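Local coordinates for protein sulfoquinovosidase (Escherichia coli, PDB 5AEG) that hydrolyses sulfoquinovosyl diacylglycerides and simple sulfoquinovosides, releasing sulfoquinovose for use as a source of carbon and sulfur, at residues 518-532 with 551-565. Residues are numbered along the deposited sequence; the frame is centred on the assembly and turned at random.
Sequences KELLLRWCDFSAFTP and DAETIAHFARMTTVF
Cys-525 and Phe-558 mark the dense middle of two nearly parallel helices (11°) of the TIM-barrel domain of this family 31 glycosidase. With chi1 at -172°, Cys-525 swings SG across to lie over one face of the Phe-558 ring, 3.8 Å from its centroid, while Leu-521 CD2 meets the ring's edge. Next to it, Leu-522 CB covers a face of the His-557 imidazole. His-557 NE2 makes two weak, bent hydrogen bonds, 2.8 Å to Asp-526 OD1 and 3.2 Å to Leu-522 O; Asp-526 OD2 turns instead to Gly-656 N. Farther on, Val-564 CG1 touches Phe-530 CZ, and the Phe-565 ring sets its edge against the carbonyls of Ala-529 and Thr-531.

At the N-terminal ends of both helices, toward solvent, the contact is looser and polar. Lys-518, fully extended, brings NZ to Asp-551 OD2, on its syn lone pair at 2.8 Å, and to Glu-553 OE1. Asp-551 also N-caps helix 552-567, its OD1 accepting from Thr-554 N and OG1. Were Asp-551 an alanine, Thr-554 N would probably lose its cap, and Lys-518 would keep only Glu-553 across this contact. The chemistry implies a mostly apolar, sulfur-aromatic interior with weak histidine bonds, and salt bridges and cap at the solvent end.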
ATOM      1  N   LYS A 518       9.822  24.631   3.836  1.00 20.92           N
ATOM      2  CA  LYS A 518       9.544  24.536   5.255  1.00 20.85           C
ATOM      3  C   LYS A 518       8.063  24.363   5.534  1.00 17.17           C
ATOM      4  O   LYS A 518       7.714  23.526   6.373  1.00 21.86           O
ATOM      5  CB  LYS A 518      10.016  25.813   5.943  1.00 20.30           C
ATOM      6  CG  LYS A 518       9.805  25.865   7.452  1.00 22.90           C
ATOM      7  CD  LYS A 518      10.603  27.081   7.967  1.00 27.28           C
ATOM      8  CE  LYS A 518      10.105  27.536   9.335  1.00 33.91           C
ATOM      9  NZ  LYS A 518      10.912  28.777   9.766  1.00 33.44           N
ATOM     10  N   GLU A 519       7.223  25.136   4.886  1.00 18.90           N
ATOM     11  CA  GLU A 519       5.800  25.057   5.102  1.00 20.36           C
ATOM     12  C   GLU A 519       5.284  23.627   4.816  1.00 19.32           C
ATOM     13  O   GLU A 519       4.507  23.096   5.605  1.00 19.08           O
ATOM     14  CB  GLU A 519       5.044  26.058   4.254  1.00 21.90           C
ATOM     15  CG  GLU A 519       3.555  26.099   4.497  1.00 22.26           C
ATOM     16  CD  GLU A 519       2.793  26.874   3.478  1.00 24.61           C
ATOM     17  OE1 GLU A 519       3.415  27.515   2.669  1.00 26.54           O
ATOM     18  OE2 GLU A 519       1.537  26.900   3.523  1.00 26.77           O
ATOM     19  N   LEU A 520       5.716  23.015   3.707  1.00 17.81           N
ATOM     20  CA  LEU A 520       5.298  21.597   3.392  1.00 17.71           C
ATOM     21  C   LEU A 520       5.774  20.624   4.463  1.00 18.27           C
ATOM     22  O   LEU A 520       5.000  19.786   4.924  1.00 16.80           O
ATOM     23  CB  LEU A 520       5.738  21.213   1.976  1.00 18.22           C
ATOM     24  CG  LEU A 520       5.268  19.817   1.543  1.00 18.60           C
ATOM     25  CD1 LEU A 520       3.732  19.793   1.525  1.00 19.35           C
ATOM     26  CD2 LEU A 520       5.834  19.527   0.131  1.00 19.87           C
ATOM     27  N   LEU A 521       7.038  20.728   4.909  1.00 16.43           N
ATOM     28  CA  LEU A 521       7.529  19.881   5.917  1.00 17.32           C
ATOM     29  C   LEU A 521       6.678  19.974   7.191  1.00 19.14           C
ATOM     30  O   LEU A 521       6.361  18.975   7.787  1.00 18.09           O
ATOM     31  CB  LEU A 521       8.992  20.206   6.288  1.00 18.20           C
ATOM     32  CG  LEU A 521       9.677  19.259   7.237  1.00 18.08           C
ATOM     33  CD1 LEU A 521       9.823  17.841   6.612  1.00 18.81           C
ATOM     34  CD2 LEU A 521      11.082  19.751   7.591  1.00 20.38           C
ATOM     35  N   LEU A 522       6.381  21.182   7.638  1.00 18.19           N
ATOM     36  CA  LEU A 522       5.655  21.402   8.888  1.00 17.63           C
ATOM     37  C   LEU A 522       4.204  20.966   8.801  1.00 17.32           C
ATOM     38  O   LEU A 522       3.714  20.323   9.734  1.00 18.64           O
ATOM     39  CB  LEU A 522       5.757  22.880   9.337  1.00 19.90           C
ATOM     40  CG  LEU A 522       7.198  23.390   9.539  1.00 20.18           C
ATOM     41  CD1 LEU A 522       7.184  24.682  10.328  1.00 23.32           C
ATOM     42  CD2 LEU A 522       8.155  22.453  10.183  1.00 21.06           C
ATOM     43  N   ARG A 523       3.540  21.236   7.692  1.00 17.60           N
ATOM     44  CA  ARG A 523       2.188  20.714   7.496  1.00 17.87           C
ATOM     45  C   ARG A 523       2.167  19.153   7.439  1.00 17.14           C
ATOM     46  O   ARG A 523       1.232  18.518   7.916  1.00 16.75           O
ATOM     47  CB  ARG A 523       1.625  21.258   6.224  1.00 20.25           C
ATOM     48  CG  ARG A 523       1.145  22.663   6.329  1.00 21.76           C
ATOM     49  CD  ARG A 523      -0.043  22.842   7.212  1.00 23.36           C
ATOM     50  NE  ARG A 523      -0.649  24.162   6.917  1.00 21.67           N
ATOM     51  CZ  ARG A 523      -1.524  24.797   7.705  1.00 24.44           C
ATOM     52  NH1 ARG A 523      -1.908  24.240   8.821  1.00 22.17           N
ATOM     53  NH2 ARG A 523      -2.012  25.993   7.343  1.00 23.19           N
ATOM     54  N   TRP A 524       3.214  18.543   6.852  1.00 16.85           N
ATOM     55  CA  TRP A 524       3.273  17.116   6.783  1.00 16.82           C
ATOM     56  C   TRP A 524       3.536  16.518   8.144  1.00 18.28           C
ATOM     57  O   TRP A 524       2.989  15.466   8.501  1.00 17.97           O
ATOM     58  CB  TRP A 524       4.330  16.630   5.766  1.00 16.95           C
ATOM     59  CG  TRP A 524       3.972  15.402   5.032  1.00 17.19           C
ATOM     60  CD1 TRP A 524       3.662  14.190   5.523  1.00 17.16           C
ATOM     61  CD2 TRP A 524       4.024  15.259   3.628  1.00 16.72           C
ATOM     62  NE1 TRP A 524       3.471  13.271   4.509  1.00 18.41           N
ATOM     63  CE2 TRP A 524       3.673  13.894   3.325  1.00 18.86           C
ATOM     64  CE3 TRP A 524       4.329  16.130   2.609  1.00 17.16           C
ATOM     65  CZ2 TRP A 524       3.606  13.403   2.046  1.00 18.03           C
ATOM     66  CZ3 TRP A 524       4.234  15.649   1.275  1.00 17.28           C
ATOM     67  CH2 TRP A 524       3.867  14.297   1.029  1.00 17.42           C
ATOM     68  N   CYS A 525       4.360  17.217   8.950  1.00 17.25           N
ATOM     69  CA  CYS A 525       4.596  16.797  10.310  1.00 17.82           C
ATOM     70  C   CYS A 525       3.266  16.815  11.080  1.00 19.24           C
ATOM     71  O   CYS A 525       3.015  15.936  11.883  1.00 19.10           O
ATOM     72  CB  CYS A 525       5.640  17.719  10.990  1.00 18.67           C
ATOM     73  SG  CYS A 525       6.134  17.084  12.610  1.00 22.87           S
ATOM     74  N   ASP A 526       2.448  17.848  10.876  1.00 18.53           N
ATOM     75  CA  ASP A 526       1.129  17.919  11.565  1.00 19.14           C
ATOM     76  C   ASP A 526       0.228  16.698  11.227  1.00 21.75           C
ATOM     77  O   ASP A 526      -0.573  16.236  12.049  1.00 23.17           O
ATOM     78  CB  ASP A 526       0.404  19.171  11.171  1.00 18.79           C
ATOM     79  CG  ASP A 526       0.934  20.460  11.829  1.00 23.68           C
ATOM     80  OD1 ASP A 526       1.902  20.360  12.641  1.00 23.50           O
ATOM     81  OD2 ASP A 526       0.361  21.538  11.415  1.00 22.69           O
ATOM     82  N   PHE A 527       0.295  16.264   9.972  1.00 19.36           N
ATOM     83  CA  PHE A 527      -0.481  15.122   9.505  1.00 19.01           C
ATOM     84  C   PHE A 527       0.029  13.839  10.151  1.00 17.95           C
ATOM     85  O   PHE A 527      -0.732  13.093  10.804  1.00 18.19           O
ATOM     86  CB  PHE A 527      -0.381  15.111   7.957  1.00 18.20           C
ATOM     87  CG  PHE A 527      -0.896  13.848   7.265  1.00 18.94           C
ATOM     88  CD1 PHE A 527      -1.910  13.063   7.746  1.00 17.54           C
ATOM     89  CD2 PHE A 527      -0.313  13.500   6.041  1.00 18.68           C
ATOM     90  CE1 PHE A 527      -2.337  11.956   7.014  1.00 18.21           C
ATOM     91  CE2 PHE A 527      -0.825  12.473   5.268  1.00 19.45           C
ATOM     92  CZ  PHE A 527      -1.812  11.675   5.753  1.00 17.48           C
ATOM     93  N   SER A 528       1.344  13.582  10.024  1.00 18.16           N
ATOM     94  CA  SER A 528       1.923  12.378  10.508  1.00 17.46           C
ATOM     95  C   SER A 528       1.823  12.120  12.027  1.00 18.73           C
ATOM     96  O   SER A 528       1.766  10.958  12.465  1.00 18.88           O
ATOM     97  CB  SER A 528       3.393  12.203  10.006  1.00 18.28           C
ATOM     98  OG  SER A 528       3.410  12.075   8.582  1.00 18.45           O
ATOM     99  N   ALA A 529       1.741  13.171  12.808  1.00 16.53           N
ATOM    100  CA  ALA A 529       1.520  13.044  14.251  1.00 18.39           C
ATOM    101  C   ALA A 529       0.148  12.441  14.582  1.00 19.70           C
ATOM    102  O   ALA A 529      -0.042  11.995  15.712  1.00 20.32           O
ATOM    103  CB  ALA A 529       1.613  14.432  14.894  1.00 18.84           C
ATOM    104  N   PHE A 530      -0.769  12.430  13.607  1.00 20.09           N
ATOM    105  CA  PHE A 530      -2.070  11.727  13.681  1.00 19.93           C
ATOM    106  C   PHE A 530      -2.198  10.468  12.853  1.00 17.46           C
ATOM    107  O   PHE A 530      -3.211  10.240  12.185  1.00 17.37           O
ATOM    108  CB  PHE A 530      -3.180  12.765  13.446  1.00 19.64           C
ATOM    109  CG  PHE A 530      -3.233  13.774  14.575  1.00 18.61           C
ATOM    110  CD1 PHE A 530      -3.998  13.509  15.713  1.00 21.36           C
ATOM    111  CD2 PHE A 530      -2.501  14.921  14.535  1.00 20.48           C
ATOM    112  CE1 PHE A 530      -4.089  14.400  16.764  1.00 19.50           C
ATOM    113  CE2 PHE A 530      -2.542  15.815  15.607  1.00 21.57           C
ATOM    114  CZ  PHE A 530      -3.381  15.575  16.711  1.00 19.49           C
ATOM    115  N   THR A 531      -1.091   9.718  12.832  1.00 17.25           N
ATOM    116  CA  THR A 531      -0.984   8.433  12.133  1.00 17.49           C
ATOM    117  C   THR A 531      -0.222   7.512  13.077  1.00 19.69           C
ATOM    118  O   THR A 531       0.289   7.970  14.112  1.00 18.24           O
ATOM    119  CB  THR A 531      -0.270   8.519  10.753  1.00 19.03           C
ATOM    120  OG1 THR A 531       1.112   8.774  10.971  1.00 18.24           O
ATOM    121  CG2 THR A 531      -0.870   9.530   9.898  1.00 18.01           C
ATOM    122  N   PRO A 532      -0.131   6.192  12.768  1.00 19.37           N
ATOM    123  CA  PRO A 532       0.569   5.390  13.725  1.00 20.17           C
ATOM    124  C   PRO A 532       2.122   5.400  13.727  1.00 20.08           C
ATOM    125  O   PRO A 532       2.762   4.678  14.553  1.00 21.37           O
ATOM    126  CB  PRO A 532       0.057   3.952  13.467  1.00 21.74           C
ATOM    127  CG  PRO A 532      -0.418   3.955  12.106  1.00 24.46           C
ATOM    128  CD  PRO A 532      -0.957   5.383  11.845  1.00 22.34           C
ATOM    129  N   ASP A 551      16.059  24.938  10.892  1.00 25.14           N
ATOM    130  CA  ASP A 551      16.141  26.171  11.750  1.00 24.69           C
ATOM    131  C   ASP A 551      15.428  25.877  13.066  1.00 25.85           C
ATOM    132  O   ASP A 551      14.799  24.752  13.260  1.00 22.42           O
ATOM    133  CB  ASP A 551      15.659  27.481  11.009  1.00 23.95           C
ATOM    134  CG  ASP A 551      14.145  27.547  10.726  1.00 23.90           C
ATOM    135  OD1 ASP A 551      13.347  26.690  11.220  1.00 21.61           O
ATOM    136  OD2 ASP A 551      13.735  28.485   9.993  1.00 25.18           O
ATOM    137  N   ALA A 552      15.486  26.831  13.977  1.00 23.24           N
ATOM    138  CA  ALA A 552      14.924  26.605  15.312  1.00 21.94           C
ATOM    139  C   ALA A 552      13.425  26.433  15.276  1.00 22.50           C
ATOM    140  O   ALA A 552      12.875  25.569  16.035  1.00 23.71           O
ATOM    141  CB  ALA A 552      15.299  27.778  16.281  1.00 24.57           C
ATOM    142  N   GLU A 553      12.753  27.188  14.426  1.00 21.55           N
ATOM    143  CA  GLU A 553      11.303  27.080  14.343  1.00 26.48           C
ATOM    144  C   GLU A 553      10.887  25.657  13.871  1.00 23.55           C
ATOM    145  O   GLU A 553       9.945  25.066  14.402  1.00 21.95           O
ATOM    146  CB  GLU A 553      10.760  28.118  13.393  1.00 29.97           C
ATOM    147  CG  GLU A 553       9.244  28.092  13.249  1.00 36.79           C
ATOM    148  CD  GLU A 553       8.691  29.075  12.215  1.00 47.42           C
ATOM    149  OE1 GLU A 553       9.473  29.781  11.524  1.00 49.16           O
ATOM    150  OE2 GLU A 553       7.446  29.138  12.123  1.00 57.45           O
ATOM    151  N   THR A 554      11.631  25.110  12.924  1.00 21.20           N
ATOM    152  CA  THR A 554      11.364  23.750  12.448  1.00 21.29           C
ATOM    153  C   THR A 554      11.572  22.760  13.549  1.00 21.32           C
ATOM    154  O   THR A 554      10.734  21.886  13.756  1.00 19.34           O
ATOM    155  CB  THR A 554      12.290  23.417  11.238  1.00 20.91           C
ATOM    156  OG1 THR A 554      12.090  24.397  10.233  1.00 21.80           O
ATOM    157  CG2 THR A 554      12.019  21.978  10.709  1.00 21.87           C
ATOM    158  N   ILE A 555      12.704  22.853  14.266  1.00 20.91           N
ATOM    159  CA  ILE A 555      13.012  21.924  15.331  1.00 20.21           C
ATOM    160  C   ILE A 555      11.943  22.015  16.457  1.00 20.55           C
ATOM    161  O   ILE A 555      11.466  20.984  16.961  1.00 20.82           O
ATOM    162  CB  ILE A 555      14.471  22.163  15.920  1.00 21.86           C
ATOM    163  CG1 ILE A 555      15.537  21.770  14.853  1.00 23.33           C
ATOM    164  CG2 ILE A 555      14.691  21.309  17.133  1.00 22.07           C
ATOM    165  CD1 ILE A 555      16.917  22.335  15.103  1.00 22.49           C
ATOM    166  N   ALA A 556      11.570  23.246  16.854  1.00 21.79           N
ATOM    167  CA  ALA A 556      10.579  23.368  17.924  1.00 22.78           C
ATOM    168  C   ALA A 556       9.209  22.785  17.460  1.00 21.39           C
ATOM    169  O   ALA A 556       8.377  22.341  18.257  1.00 22.20           O
ATOM    170  CB  ALA A 556      10.391  24.839  18.316  1.00 25.56           C
ATOM    171  N   HIS A 557       8.934  22.950  16.159  1.00 22.39           N
ATOM    172  CA  HIS A 557       7.726  22.359  15.572  1.00 22.55           C
ATOM    173  C   HIS A 557       7.700  20.856  15.703  1.00 20.17           C
ATOM    174  O   HIS A 557       6.696  20.296  16.206  1.00 19.42           O
ATOM    175  CB  HIS A 557       7.492  22.811  14.116  1.00 22.81           C
ATOM    176  CG  HIS A 557       6.194  22.350  13.578  1.00 24.60           C
ATOM    177  ND1 HIS A 557       5.002  22.956  13.912  1.00 25.75           N
ATOM    178  CD2 HIS A 557       5.867  21.239  12.869  1.00 26.73           C
ATOM    179  CE1 HIS A 557       4.014  22.290  13.340  1.00 25.87           C
ATOM    180  NE2 HIS A 557       4.511  21.248  12.733  1.00 24.62           N
ATOM    181  N   PHE A 558       8.781  20.167  15.317  1.00 20.44           N
ATOM    182  CA  PHE A 558       8.956  18.746  15.601  1.00 20.24           C
ATOM    183  C   PHE A 558       8.833  18.422  17.112  1.00 22.40           C
ATOM    184  O   PHE A 558       8.243  17.370  17.491  1.00 21.46           O
ATOM    185  CB  PHE A 558      10.290  18.252  14.966  1.00 21.45           C
ATOM    186  CG  PHE A 558      10.155  17.903  13.501  1.00 19.25           C
ATOM    187  CD1 PHE A 558      10.156  18.879  12.497  1.00 18.40           C
ATOM    188  CD2 PHE A 558       9.861  16.590  13.168  1.00 20.95           C
ATOM    189  CE1 PHE A 558       9.976  18.524  11.170  1.00 18.92           C
ATOM    190  CE2 PHE A 558       9.684  16.240  11.862  1.00 22.87           C
ATOM    191  CZ  PHE A 558       9.711  17.202  10.876  1.00 19.67           C
ATOM    192  N   ALA A 559       9.427  19.271  17.975  1.00 21.68           N
ATOM    193  CA  ALA A 559       9.301  19.047  19.441  1.00 21.40           C
ATOM    194  C   ALA A 559       7.771  19.032  19.839  1.00 22.78           C
ATOM    195  O   ALA A 559       7.324  18.095  20.450  1.00 25.04           O
ATOM    196  CB  ALA A 559      10.103  20.070  20.269  1.00 25.02           C
ATOM    197  N   ARG A 560       7.015  20.000  19.371  1.00 22.40           N
ATOM    198  CA  ARG A 560       5.584  20.112  19.697  1.00 24.36           C
ATOM    199  C   ARG A 560       4.790  18.932  19.169  1.00 20.75           C
ATOM    200  O   ARG A 560       4.065  18.287  19.913  1.00 20.76           O
ATOM    201  CB  ARG A 560       5.021  21.420  19.159  1.00 22.88           C
ATOM    202  CG  ARG A 560       3.464  21.593  19.218  1.00 24.86           C
ATOM    203  CD  ARG A 560       2.940  22.747  18.335  1.00 28.47           C
ATOM    204  NE  ARG A 560       1.473  22.776  18.308  1.00 29.09           N
ATOM    205  CZ  ARG A 560       0.697  23.138  19.340  1.00 35.94           C
ATOM    206  NH1 ARG A 560       1.222  23.591  20.461  1.00 35.72           N
ATOM    207  NH2 ARG A 560      -0.624  23.072  19.259  1.00 30.17           N
ATOM    208  N   MET A 561       4.999  18.573  17.893  1.00 18.10           N
ATOM    209  CA  MET A 561       4.148  17.523  17.304  1.00 19.00           C
ATOM    210  C   MET A 561       4.554  16.161  17.663  1.00 20.43           C
ATOM    211  O   MET A 561       3.672  15.270  17.750  1.00 18.59           O
ATOM    212  CB  MET A 561       3.999  17.706  15.753  1.00 20.50           C
ATOM    213  CG  MET A 561       3.542  19.102  15.327  1.00 22.03           C
ATOM    214  SD  MET A 561       2.133  19.784  16.237  1.00 23.52           S
ATOM    215  CE  MET A 561       0.831  18.704  15.658  1.00 24.84           C
ATOM    216  N   THR A 562       5.847  15.921  17.930  1.00 20.24           N
ATOM    217  CA  THR A 562       6.218  14.649  18.521  1.00 22.13           C
ATOM    218  C   THR A 562       5.707  14.495  19.951  1.00 21.63           C
ATOM    219  O   THR A 562       5.455  13.365  20.375  1.00 21.49           O
ATOM    220  CB  THR A 562       7.729  14.318  18.460  1.00 23.52           C
ATOM    221  OG1 THR A 562       8.495  15.295  19.175  1.00 22.12           O
ATOM    222  CG2 THR A 562       8.183  14.309  17.011  1.00 21.22           C
ATOM    223  N   THR A 563       5.567  15.604  20.667  1.00 20.27           N
ATOM    224  CA  THR A 563       4.942  15.509  21.999  1.00 22.42           C
ATOM    225  C   THR A 563       3.456  15.207  21.861  1.00 20.31           C
ATOM    226  O   THR A 563       2.937  14.460  22.641  1.00 22.29           O
ATOM    227  CB  THR A 563       5.183  16.790  22.791  1.00 23.01           C
ATOM    228  OG1 THR A 563       6.573  16.952  22.891  1.00 24.44           O
ATOM    229  CG2 THR A 563       4.664  16.670  24.151  1.00 25.13           C
ATOM    230  N   VAL A 564       2.805  15.802  20.883  1.00 20.66           N
ATOM    231  CA  VAL A 564       1.389  15.436  20.550  1.00 22.40           C
ATOM    232  C   VAL A 564       1.360  13.933  20.336  1.00 22.39           C
ATOM    233  O   VAL A 564       0.575  13.216  20.969  1.00 22.67           O
ATOM    234  CB  VAL A 564       0.849  16.260  19.404  1.00 22.25           C
ATOM    235  CG1 VAL A 564      -0.484  15.747  18.889  1.00 22.16           C
ATOM    236  CG2 VAL A 564       0.755  17.771  19.829  1.00 23.90           C
ATOM    237  N   PHE A 565       2.206  13.438  19.426  1.00 21.22           N
ATOM    238  CA  PHE A 565       2.112  12.064  18.989  1.00 21.48           C
ATOM    239  C   PHE A 565       2.334  11.124  20.188  1.00 22.05           C
ATOM    240  O   PHE A 565       1.604  10.115  20.389  1.00 20.68           O
ATOM    241  CB  PHE A 565       3.198  11.810  17.872  1.00 20.48           C
ATOM    242  CG  PHE A 565       3.374  10.377  17.507  1.00 19.66           C
ATOM    243  CD1 PHE A 565       2.443   9.762  16.703  1.00 20.25           C
ATOM    244  CD2 PHE A 565       4.517   9.697  17.858  1.00 19.03           C
ATOM    245  CE1 PHE A 565       2.633   8.439  16.301  1.00 19.88           C
ATOM    246  CE2 PHE A 565       4.758   8.401  17.454  1.00 18.96           C
ATOM    247  CZ  PHE A 565       3.771   7.743  16.677  1.00 20.55           C
TER